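Local coordinates for probable outer membrane protein (Pseudomonas aeruginosa, PDB 3DWO) that probably carries long-chain fatty acids or other hydrophobic compounds across the outer membrane through a beta-barrel channel, at residues A[109-120]-A[142-153]; A[25-33]-A[98-106]. One frame throughout, in Å; residues are numbered along the deposited sequence.

Following the chain from the N terminus, residues 25-33 come first and lie inside the barrel. Contact 2 packs them on residues 98-106, mostly on strand 93-105, closing a long loop that contains strand 44-63. The chain then turns into strand 110-125. Contact 1 pairs residues 109-120, nearly all on that strand, with 142-153 of the next strand, closing a shorter antiparallel hairpin. The two loops follow one another, without nesting or crossing, and the centres of the two contacts are about 7 Å apart. Strands 93-105 and 110-125 are neighbours, with Leu114 and Leu102 joined through their backbones. Ser149 OG bonds to Ala30 O, so residues 25-33 also reach strand 138-153 of contact 1. Contact 2 joins plug to wall; contact 1 is wall alone.

Contact 1: residues A[109-120]-A[142-153]; sequences RFAFGLSQVVPM and ETIGLTGSLSFK. With C8E ((hydroxyethyloxy)tri(ethyloxy)octane), chain H; C8E ((hydroxyethyloxy)tri(ethyloxy)octane), chain L.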
loop_
_atom_site.group_PDB
_atom_site.type_symbol
_atom_site.label_atom_id
_atom_site.label_comp_id
_atom_site.label_asym_id
_atom_site.label_seq_id
_atom_site.Cartn_x
_atom_site.Cartn_y
_atom_site.Cartn_z
ATOM N N ARG A 109 31.570 -7.939 -15.823
ATOM C CA ARG A 109 30.674 -7.033 -16.525
ATOM C C ARG A 109 29.214 -7.317 -16.182
ATOM O O ARG A 109 28.354 -6.455 -16.341
ATOM C CB ARG A 109 30.881 -7.182 -18.033
ATOM C CG ARG A 109 32.330 -7.038 -18.466
ATOM C CD ARG A 109 32.706 -5.588 -18.708
ATOM N NE ARG A 109 32.117 -5.092 -19.948
ATOM C CZ ARG A 109 32.358 -3.894 -20.470
ATOM N NH1 ARG A 109 33.184 -3.052 -19.861
ATOM N NH2 ARG A 109 31.775 -3.539 -21.607
ATOM N N PHE A 110 28.946 -8.526 -15.698
ATOM C CA PHE A 110 27.587 -8.940 -15.373
ATOM C C PHE A 110 27.367 -9.438 -13.950
ATOM O O PHE A 110 28.226 -10.100 -13.360
ATOM C CB PHE A 110 27.148 -10.042 -16.337
ATOM C CG PHE A 110 26.849 -9.559 -17.725
ATOM C CD1 PHE A 110 25.642 -8.931 -18.009
ATOM C CD2 PHE A 110 27.757 -9.762 -18.758
ATOM C CE1 PHE A 110 25.341 -8.519 -19.306
ATOM C CE2 PHE A 110 27.467 -9.353 -20.060
ATOM C CZ PHE A 110 26.256 -8.731 -20.333
ATOM N N ALA A 111 26.187 -9.120 -13.419
ATOM C CA ALA A 111 25.781 -9.534 -12.081
ATOM C C ALA A 111 24.325 -9.966 -12.163
ATOM O O ALA A 111 23.566 -9.458 -12.986
ATOM C CB ALA A 111 25.934 -8.386 -11.098
ATOM N N PHE A 112 23.936 -10.900 -11.303
ATOM C CA PHE A 112 22.575 -11.417 -11.285
ATOM C C PHE A 112 21.903 -11.096 -9.954
ATOM O O PHE A 112 22.522 -11.214 -8.900
ATOM C CB PHE A 112 22.608 -12.928 -11.495
ATOM C CG PHE A 112 21.256 -13.567 -11.530
ATOM C CD1 PHE A 112 20.340 -13.237 -12.531
ATOM C CD2 PHE A 112 20.904 -14.527 -10.585
ATOM C CE1 PHE A 112 19.091 -13.859 -12.595
ATOM C CE2 PHE A 112 19.660 -15.156 -10.639
ATOM C CZ PHE A 112 18.752 -14.821 -11.649
ATOM N N GLY A 113 20.633 -10.701 -10.008
ATOM C CA GLY A 113 19.914 -10.364 -8.793
ATOM C C GLY A 113 18.590 -11.090 -8.628
ATOM O O GLY A 113 17.820 -11.243 -9.579
ATOM N N LEU A 114 18.327 -11.528 -7.401
ATOM C CA LEU A 114 17.105 -12.247 -7.057
ATOM C C LEU A 114 16.530 -11.621 -5.796
ATOM O O LEU A 114 17.280 -11.224 -4.904
ATOM C CB LEU A 114 17.431 -13.714 -6.773
ATOM C CG LEU A 114 16.843 -14.812 -7.654
ATOM C CD1 LEU A 114 16.922 -14.415 -9.109
ATOM C CD2 LEU A 114 17.597 -16.110 -7.399
ATOM N N SER A 115 15.207 -11.533 -5.707
ATOM C CA SER A 115 14.616 -10.955 -4.509
ATOM C C SER A 115 13.142 -11.265 -4.309
ATOM O O SER A 115 12.414 -11.571 -5.254
ATOM C CB SER A 115 14.801 -9.433 -4.507
ATOM O OG SER A 115 13.859 -8.798 -5.356
ATOM N N GLN A 116 12.728 -11.200 -3.050
ATOM C CA GLN A 116 11.344 -11.405 -2.665
ATOM C C GLN A 116 10.990 -10.072 -2.032
ATOM O O GLN A 116 11.633 -9.648 -1.071
ATOM C CB GLN A 116 11.221 -12.540 -1.652
ATOM C CG GLN A 116 9.866 -12.617 -0.982
ATOM C CD GLN A 116 9.796 -11.757 0.260
ATOM O OE1 GLN A 116 10.554 -11.964 1.206
ATOM N NE2 GLN A 116 8.889 -10.787 0.266
ATOM N N VAL A 117 9.976 -9.416 -2.586
ATOM C CA VAL A 117 9.557 -8.097 -2.128
ATOM C C VAL A 117 8.051 -7.970 -1.860
ATOM O O VAL A 117 7.260 -8.826 -2.262
ATOM C CB VAL A 117 9.997 -7.039 -3.181
ATOM C CG1 VAL A 117 9.247 -5.746 -2.990
ATOM C CG2 VAL A 117 11.496 -6.788 -3.057
ATOM N N VAL A 118 7.673 -6.900 -1.163
ATOM C CA VAL A 118 6.279 -6.609 -0.835
ATOM C C VAL A 118 6.012 -5.159 -1.257
ATOM O O VAL A 118 6.076 -4.242 -0.439
ATOM C CB VAL A 118 6.021 -6.756 0.684
ATOM C CG1 VAL A 118 4.531 -6.616 0.978
ATOM C CG2 VAL A 118 6.530 -8.115 1.174
ATOM N N PRO A 119 5.707 -4.937 -2.546
ATOM C CA PRO A 119 5.439 -3.603 -3.098
ATOM C C PRO A 119 4.194 -2.900 -2.568
ATOM O O PRO A 119 4.175 -1.673 -2.429
ATOM C CB PRO A 119 5.316 -3.864 -4.605
ATOM C CG PRO A 119 6.035 -5.163 -4.817
ATOM C CD PRO A 119 5.637 -5.955 -3.609
ATOM N N MET A 120 3.154 -3.680 -2.290
ATOM C CA MET A 120 1.891 -3.120 -1.838
ATOM C C MET A 120 1.341 -3.786 -0.590
ATOM O O MET A 120 1.456 -5.003 -0.409
ATOM C CB MET A 120 0.871 -3.223 -2.974
ATOM C CG MET A 120 0.197 -1.912 -3.320
ATOM S SD MET A 120 -0.108 -1.730 -5.090
ATOM C CE MET A 120 -1.256 -3.132 -5.365
ATOM N N GLU A 142 -2.463 -6.785 -0.309
ATOM C CA GLU A 142 -1.070 -7.163 -0.171
ATOM C C GLU A 142 -0.559 -7.680 -1.498
ATOM O O GLU A 142 -1.233 -8.457 -2.177
ATOM C CB GLU A 142 -0.843 -8.220 0.915
ATOM C CG GLU A 142 0.631 -8.668 0.949
ATOM C CD GLU A 142 1.086 -9.235 2.294
ATOM O OE1 GLU A 142 0.228 -9.700 3.070
ATOM O OE2 GLU A 142 2.309 -9.226 2.566
ATOM N N THR A 143 0.631 -7.214 -1.867
ATOM C CA THR A 143 1.280 -7.613 -3.105
ATOM C C THR A 143 2.667 -8.130 -2.761
ATOM O O THR A 143 3.449 -7.445 -2.107
ATOM C CB THR A 143 1.436 -6.414 -4.079
ATOM O OG1 THR A 143 0.143 -5.983 -4.525
ATOM C CG2 THR A 143 2.293 -6.801 -5.279
ATOM N N ILE A 144 2.963 -9.354 -3.184
ATOM C CA ILE A 144 4.268 -9.932 -2.938
ATOM C C ILE A 144 4.850 -10.286 -4.292
ATOM O O ILE A 144 4.157 -10.843 -5.140
ATOM C CB ILE A 144 4.171 -11.199 -2.073
ATOM C CG1 ILE A 144 3.579 -10.848 -0.708
ATOM C CG2 ILE A 144 5.553 -11.809 -1.886
ATOM C CD1 ILE A 144 3.452 -12.037 0.221
ATOM N N GLY A 145 6.118 -9.958 -4.504
ATOM C CA GLY A 145 6.731 -10.262 -5.779
ATOM C C GLY A 145 8.069 -10.971 -5.705
ATOM O O GLY A 145 8.833 -10.798 -4.749
ATOM N N LEU A 146 8.334 -11.790 -6.719
ATOM C CA LEU A 146 9.592 -12.516 -6.840
ATOM C C LEU A 146 10.280 -11.844 -8.025
ATOM O O LEU A 146 9.666 -11.636 -9.072
ATOM C CB LEU A 146 9.331 -14.002 -7.107
ATOM C CG LEU A 146 8.553 -14.671 -5.967
ATOM C CD1 LEU A 146 8.355 -16.159 -6.246
ATOM C CD2 LEU A 146 9.312 -14.473 -4.655
ATOM N N THR A 147 11.553 -11.503 -7.858
ATOM C CA THR A 147 12.282 -10.778 -8.890
ATOM C C THR A 147 13.570 -11.402 -9.411
ATOM O O THR A 147 14.236 -12.165 -8.720
ATOM C CB THR A 147 12.612 -9.354 -8.370
ATOM O OG1 THR A 147 11.395 -8.631 -8.158
ATOM C CG2 THR A 147 13.466 -8.601 -9.349
ATOM N N GLY A 148 13.904 -11.049 -10.647
ATOM C CA GLY A 148 15.122 -11.512 -11.283
ATOM C C GLY A 148 15.676 -10.315 -12.040
ATOM O O GLY A 148 14.946 -9.677 -12.803
ATOM N N SER A 149 16.947 -9.982 -11.832
ATOM C CA SER A 149 17.515 -8.834 -12.527
ATOM C C SER A 149 18.937 -9.063 -13.001
ATOM O O SER A 149 19.621 -9.992 -12.563
ATOM C CB SER A 149 17.474 -7.590 -11.636
ATOM O OG SER A 149 18.277 -7.769 -10.483
ATOM N N LEU A 150 19.379 -8.186 -13.892
ATOM C CA LEU A 150 20.708 -8.285 -14.464
ATOM C C LEU A 150 21.329 -6.897 -14.564
ATOM O O LEU A 150 20.637 -5.928 -14.875
ATOM C CB LEU A 150 20.597 -8.899 -15.859
ATOM C CG LEU A 150 21.736 -9.768 -16.377
ATOM C CD1 LEU A 150 21.921 -10.975 -15.453
ATOM C CD2 LEU A 150 21.410 -10.222 -17.798
ATOM N N SER A 151 22.628 -6.799 -14.299
ATOM C CA SER A 151 23.313 -5.515 -14.407
ATOM C C SER A 151 24.469 -5.638 -15.390
ATOM O O SER A 151 25.095 -6.692 -15.503
ATOM C CB SER A 151 23.847 -5.059 -13.049
ATOM O OG SER A 151 24.912 -5.882 -12.624
ATOM N N PHE A 152 24.740 -4.556 -16.110
ATOM C CA PHE A 152 25.827 -4.535 -17.078
ATOM C C PHE A 152 26.698 -3.304 -16.874
ATOM O O PHE A 152 26.222 -2.174 -16.967
ATOM C CB PHE A 152 25.270 -4.546 -18.504
ATOM C CG PHE A 152 26.328 -4.445 -19.567
ATOM C CD1 PHE A 152 26.523 -3.258 -20.264
ATOM C CD2 PHE A 152 27.139 -5.538 -19.865
ATOM C CE1 PHE A 152 27.512 -3.159 -21.247
ATOM C CE2 PHE A 152 28.130 -5.452 -20.844
ATOM C CZ PHE A 152 28.317 -4.261 -21.536
ATOM N N LYS A 153 27.975 -3.529 -16.588
ATOM C CA LYS A 153 28.903 -2.429 -16.381
ATOM C C LYS A 153 29.434 -1.909 -17.715
ATOM O O LYS A 153 30.071 -2.642 -18.470
ATOM C CB LYS A 153 30.062 -2.880 -15.486
ATOM C CG LYS A 153 31.021 -1.758 -15.133
ATOM C CD LYS A 153 31.693 -1.973 -13.784
ATOM C CE LYS A 153 32.588 -3.196 -13.780
ATOM N NZ LYS A 153 33.255 -3.368 -12.459
HETATM C C2 C8E H . 13.475 -6.903 -19.906
HETATM C C3 C8E H . 13.940 -7.064 -18.531
HETATM C C4 C8E H . 15.200 -7.779 -18.591
HETATM C C5 C8E H . 15.277 -8.709 -17.443
HETATM C C6 C8E H . 16.277 -9.726 -17.704
HETATM C C7 C8E H . 16.661 -10.047 -16.341
HETATM C C8 C8E H . 16.512 -11.499 -16.138
HETATM O O9 C8E H . 16.045 -12.138 -14.969
HETATM C C1 C8E L . 14.268 -14.829 -3.670
HETATM C C2 C8E L . 15.577 -14.822 -3.035
HETATM C C3 C8E L . 15.584 -14.330 -1.657
HETATM C C4 C8E L . 16.945 -14.445 -1.168
HETATM C C5 C8E L . 16.934 -15.232 0.089
HETATM C C6 C8E L . 18.236 -15.188 0.721
HETATM O O HOH W 1 27.392 -5.801 -13.673
#
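Residues 109-120 and 142-153 pair as antiparallel strands of the barrel wall, from Arg109 beside Lys153 to Met120 beside Thr143, with axes 4.6 Å apart at closest approach and an angle of 162° between them. The hydrogen-bonded pairs are Ala111-Ser151, Gly113-Ser149, Ser115-Thr147 and Val117-Gly145. Val117 N gives Gly145 O a nearly straight bond of 2.8 Å, whereas Ala111 N to Ser151 O is weak. Past Val118 the register slips by one residue, at Pro119. Pro119, which has no N-H to give, sets its CD 3.0 Å from Thr143 O, and the Pro119 carbonyl takes a backbone bond from Val5.

One face carries mainly large apolar groups. Phe152 CD2 lies over a face of the Phe110 ring, toward its rim, 3.3 Å from Phe110 CZ; the planes meet at 48°. Phe152 reaches there with CG anti to its backbone N (chi1 177°). The Arg109 guanidinium runs alongside Phe152, roughly perpendicular to its ring, with NH2 3.5 Å from Phe152 CZ. Lys153 O covers one guanidinium face. Leu150 CD1 meets the edge of the Phe112 ring, 4.0 Å from Phe112 CD1. Detergent molecules lie near Gly148 and Ser115.

The other face is lined by small groups. Ser115 OG, 3.3 Å from Thr147 CB, is buried without a polar partner, as is Thr147 OG1; Phe31 packs over both residues. Ser149 OG bonds to Ala30 O, and Thr143 OG1 to Thr169 OG1. A water bonds to Ser151 OG at 2.7 Å and donates to Arg109 O.

This is a barrel wall with a greasy outer face and a small, partly polar inner one. The break in pairing at Pro119 is consistent with the inward kink that opens the wall sideways in FadL.

Contact 2: residues A[25-33]-A[98-106]; sequences NDPSAAFNN and PTGFLVVPI. With C8E ((hydroxyethyloxy)tri(ethyloxy)octane), chain L.
The N-terminal plug, or hatch, of the FadL fold meets the inner barrel wall here, through the turn and short helix of residues 25-33 lying on strand 93-105. Phe101 carries most of the contact. Its ring lies flat beneath the turn at Ser28, with Ser28 CA 3.4 Å from the ring centre and almost on its normal, a CH-pi contact. Ser28 CB leans over the same face toward the CE2-CZ side, 3.6 Å from Phe101 CE2, while Phe31 CB comes to the ring edge, 4.1 Å from Phe101 CE1. Phe101 CG is anti to the carbonyl carbon (chi1 -63°), which brings the ring under this turn. Pro27 CB packs 3.7 Å from Phe101 CB, and Val103 CG2 fills in next to it, 4.1 Å from Pro27 CB. Ala30 CB sits 4.2 Å from Val103 CG2.

Asp26 holds the turn. Its OD1 accepts from Ser28 N at 3.0 Å, a capping bond, and its OD2 from Ser28 OG at 2.7 Å; both donors come from above the carboxylate plane. Asn9 also bonds to OD1. Phe31 also meets the rings of His233 and Phe215 edge-to-face.

No hydrogen bond crosses between the two segments. The plug rests here on apolar and CH-pi packing, while the polar bonds at Asp26 and Ser28 fix the shape of its own turn.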
loop_
_atom_site.group_PDB
_atom_site.type_symbol
_atom_site.label_atom_id
_atom_site.label_comp_id
_atom_site.label_asym_id
_atom_site.label_seq_id
_atom_site.Cartn_x
_atom_site.Cartn_y
_atom_site.Cartn_z
ATOM N N ASN A 25 27.854 -2.287 -1.442
ATOM C CA ASN A 25 27.422 -3.678 -1.351
ATOM C C ASN A 25 26.072 -3.906 -0.672
ATOM O O ASN A 25 25.962 -4.696 0.265
ATOM C CB ASN A 25 28.498 -4.505 -0.640
ATOM C CG ASN A 25 29.842 -4.437 -1.344
ATOM O OD1 ASN A 25 29.949 -4.722 -2.538
ATOM N ND2 ASN A 25 30.875 -4.062 -0.604
ATOM N N ASP A 26 25.047 -3.216 -1.160
ATOM C CA ASP A 26 23.700 -3.343 -0.618
ATOM C C ASP A 26 22.889 -4.237 -1.554
ATOM O O ASP A 26 22.477 -3.810 -2.635
ATOM C CB ASP A 26 23.053 -1.959 -0.503
ATOM C CG ASP A 26 21.602 -2.024 -0.071
ATOM O OD1 ASP A 26 21.125 -3.123 0.277
ATOM O OD2 ASP A 26 20.937 -0.969 -0.077
ATOM N N PRO A 27 22.649 -5.492 -1.146
ATOM C CA PRO A 27 21.891 -6.461 -1.944
ATOM C C PRO A 27 20.485 -6.032 -2.365
ATOM O O PRO A 27 19.923 -6.603 -3.302
ATOM C CB PRO A 27 21.892 -7.706 -1.061
ATOM C CG PRO A 27 21.939 -7.143 0.319
ATOM C CD PRO A 27 22.967 -6.049 0.180
ATOM N N SER A 28 19.919 -5.032 -1.692
ATOM C CA SER A 28 18.579 -4.560 -2.047
ATOM C C SER A 28 18.585 -3.980 -3.459
ATOM O O SER A 28 17.530 -3.719 -4.040
ATOM C CB SER A 28 18.099 -3.488 -1.066
ATOM O OG SER A 28 18.893 -2.321 -1.166
ATOM N N ALA A 29 19.779 -3.777 -4.005
ATOM C CA ALA A 29 19.916 -3.237 -5.351
ATOM C C ALA A 29 19.333 -4.197 -6.388
ATOM O O ALA A 29 18.964 -3.789 -7.484
ATOM C CB ALA A 29 21.391 -2.969 -5.660
ATOM N N ALA A 30 19.259 -5.476 -6.039
ATOM C CA ALA A 30 18.722 -6.482 -6.949
ATOM C C ALA A 30 17.339 -6.077 -7.471
ATOM O O ALA A 30 16.931 -6.489 -8.559
ATOM C CB ALA A 30 18.649 -7.830 -6.247
ATOM N N PHE A 31 16.627 -5.257 -6.706
ATOM C CA PHE A 31 15.296 -4.820 -7.119
ATOM C C PHE A 31 15.177 -3.307 -7.293
ATOM O O PHE A 31 14.745 -2.829 -8.339
ATOM C CB PHE A 31 14.248 -5.296 -6.105
ATOM C CG PHE A 31 12.856 -4.795 -6.384
ATOM C CD1 PHE A 31 12.148 -5.240 -7.495
ATOM C CD2 PHE A 31 12.258 -3.860 -5.540
ATOM C CE1 PHE A 31 10.864 -4.762 -7.763
ATOM C CE2 PHE A 31 10.974 -3.376 -5.800
ATOM C CZ PHE A 31 10.276 -3.828 -6.913
ATOM N N ASN A 32 15.569 -2.564 -6.265
ATOM C CA ASN A 32 15.473 -1.109 -6.268
ATOM C C ASN A 32 16.220 -0.398 -7.405
ATOM O O ASN A 32 15.676 0.512 -8.033
ATOM C CB ASN A 32 15.887 -0.600 -4.890
ATOM C CG ASN A 32 14.986 -1.155 -3.786
ATOM O OD1 ASN A 32 13.762 -1.024 -3.855
ATOM N ND2 ASN A 32 15.582 -1.784 -2.775
ATOM N N ASN A 33 17.460 -0.793 -7.663
ATOM C CA ASN A 33 18.218 -0.231 -8.776
ATOM C C ASN A 33 19.227 -1.299 -9.149
ATOM O O ASN A 33 20.345 -1.325 -8.635
ATOM C CB ASN A 33 18.945 1.070 -8.411
ATOM C CG ASN A 33 19.417 1.834 -9.651
ATOM O OD1 ASN A 33 19.903 1.235 -10.615
ATOM N ND2 ASN A 33 19.270 3.156 -9.632
ATOM N N PRO A 98 8.382 -9.867 5.271
ATOM C CA PRO A 98 9.685 -10.433 4.937
ATOM C C PRO A 98 10.190 -9.826 3.639
ATOM O O PRO A 98 9.407 -9.331 2.830
ATOM C CB PRO A 98 9.372 -11.912 4.786
ATOM C CG PRO A 98 8.040 -11.864 4.088
ATOM C CD PRO A 98 7.297 -10.780 4.867
ATOM N N THR A 99 11.501 -9.867 3.451
ATOM C CA THR A 99 12.123 -9.352 2.245
ATOM C C THR A 99 13.449 -10.085 2.070
ATOM O O THR A 99 14.201 -10.268 3.029
ATOM C CB THR A 99 12.355 -7.834 2.342
ATOM O OG1 THR A 99 11.091 -7.156 2.293
ATOM C CG2 THR A 99 13.222 -7.350 1.195
ATOM N N GLY A 100 13.716 -10.533 0.847
ATOM C CA GLY A 100 14.946 -11.256 0.584
ATOM C C GLY A 100 15.695 -10.747 -0.632
ATOM O O GLY A 100 15.089 -10.409 -1.649
ATOM N N PHE A 101 17.019 -10.693 -0.526
ATOM C CA PHE A 101 17.848 -10.229 -1.630
ATOM C C PHE A 101 19.062 -11.123 -1.824
ATOM O O PHE A 101 19.694 -11.571 -0.861
ATOM C CB PHE A 101 18.323 -8.797 -1.384
ATOM C CG PHE A 101 17.214 -7.787 -1.319
ATOM C CD1 PHE A 101 16.486 -7.457 -2.459
ATOM C CD2 PHE A 101 16.904 -7.153 -0.118
ATOM C CE1 PHE A 101 15.465 -6.506 -2.404
ATOM C CE2 PHE A 101 15.890 -6.204 -0.050
ATOM C CZ PHE A 101 15.166 -5.877 -1.195
ATOM N N LEU A 102 19.382 -11.378 -3.083
ATOM C CA LEU A 102 20.531 -12.195 -3.422
ATOM C C LEU A 102 21.220 -11.572 -4.627
ATOM O O LEU A 102 20.583 -11.291 -5.643
ATOM C CB LEU A 102 20.095 -13.626 -3.744
ATOM C CG LEU A 102 21.214 -14.544 -4.239
ATOM C CD1 LEU A 102 22.285 -14.680 -3.168
ATOM C CD2 LEU A 102 20.633 -15.897 -4.592
ATOM N N VAL A 103 22.520 -11.332 -4.500
ATOM C CA VAL A 103 23.291 -10.760 -5.591
ATOM C C VAL A 103 24.469 -11.676 -5.894
ATOM O O VAL A 103 25.247 -12.024 -5.004
ATOM C CB VAL A 103 23.809 -9.358 -5.245
ATOM C CG1 VAL A 103 24.685 -8.845 -6.377
ATOM C CG2 VAL A 103 22.636 -8.415 -5.018
ATOM N N VAL A 104 24.584 -12.062 -7.160
ATOM C CA VAL A 104 25.639 -12.961 -7.603
ATOM C C VAL A 104 26.361 -12.425 -8.834
ATOM O O VAL A 104 25.847 -12.520 -9.950
ATOM C CB VAL A 104 25.061 -14.346 -7.966
ATOM C CG1 VAL A 104 26.174 -15.283 -8.384
ATOM C CG2 VAL A 104 24.291 -14.913 -6.789
ATOM N N PRO A 105 27.553 -11.839 -8.648
ATOM C CA PRO A 105 28.277 -11.322 -9.813
ATOM C C PRO A 105 28.653 -12.485 -10.740
ATOM O O PRO A 105 29.152 -13.517 -10.283
ATOM C CB PRO A 105 29.488 -10.626 -9.190
ATOM C CG PRO A 105 29.696 -11.371 -7.902
ATOM C CD PRO A 105 28.287 -11.565 -7.400
ATOM N N ILE A 106 28.389 -12.319 -12.034
ATOM C CA ILE A 106 28.671 -13.355 -13.023
ATOM C C ILE A 106 30.054 -13.177 -13.634
ATOM O O ILE A 106 30.927 -14.030 -13.481
ATOM C CB ILE A 106 27.633 -13.321 -14.161
ATOM C CG1 ILE A 106 26.221 -13.388 -13.580
ATOM C CG2 ILE A 106 27.861 -14.485 -15.111
ATOM C CD1 ILE A 106 25.129 -13.219 -14.611
HETATM C C1 C8E L . 14.268 -14.829 -3.670
HETATM C C2 C8E L . 15.577 -14.822 -3.035
HETATM C C3 C8E L . 15.584 -14.330 -1.657
HETATM C C4 C8E L . 16.945 -14.445 -1.168
HETATM C C5 C8E L . 16.934 -15.232 0.089
HETATM C C6 C8E L . 18.236 -15.188 0.721
#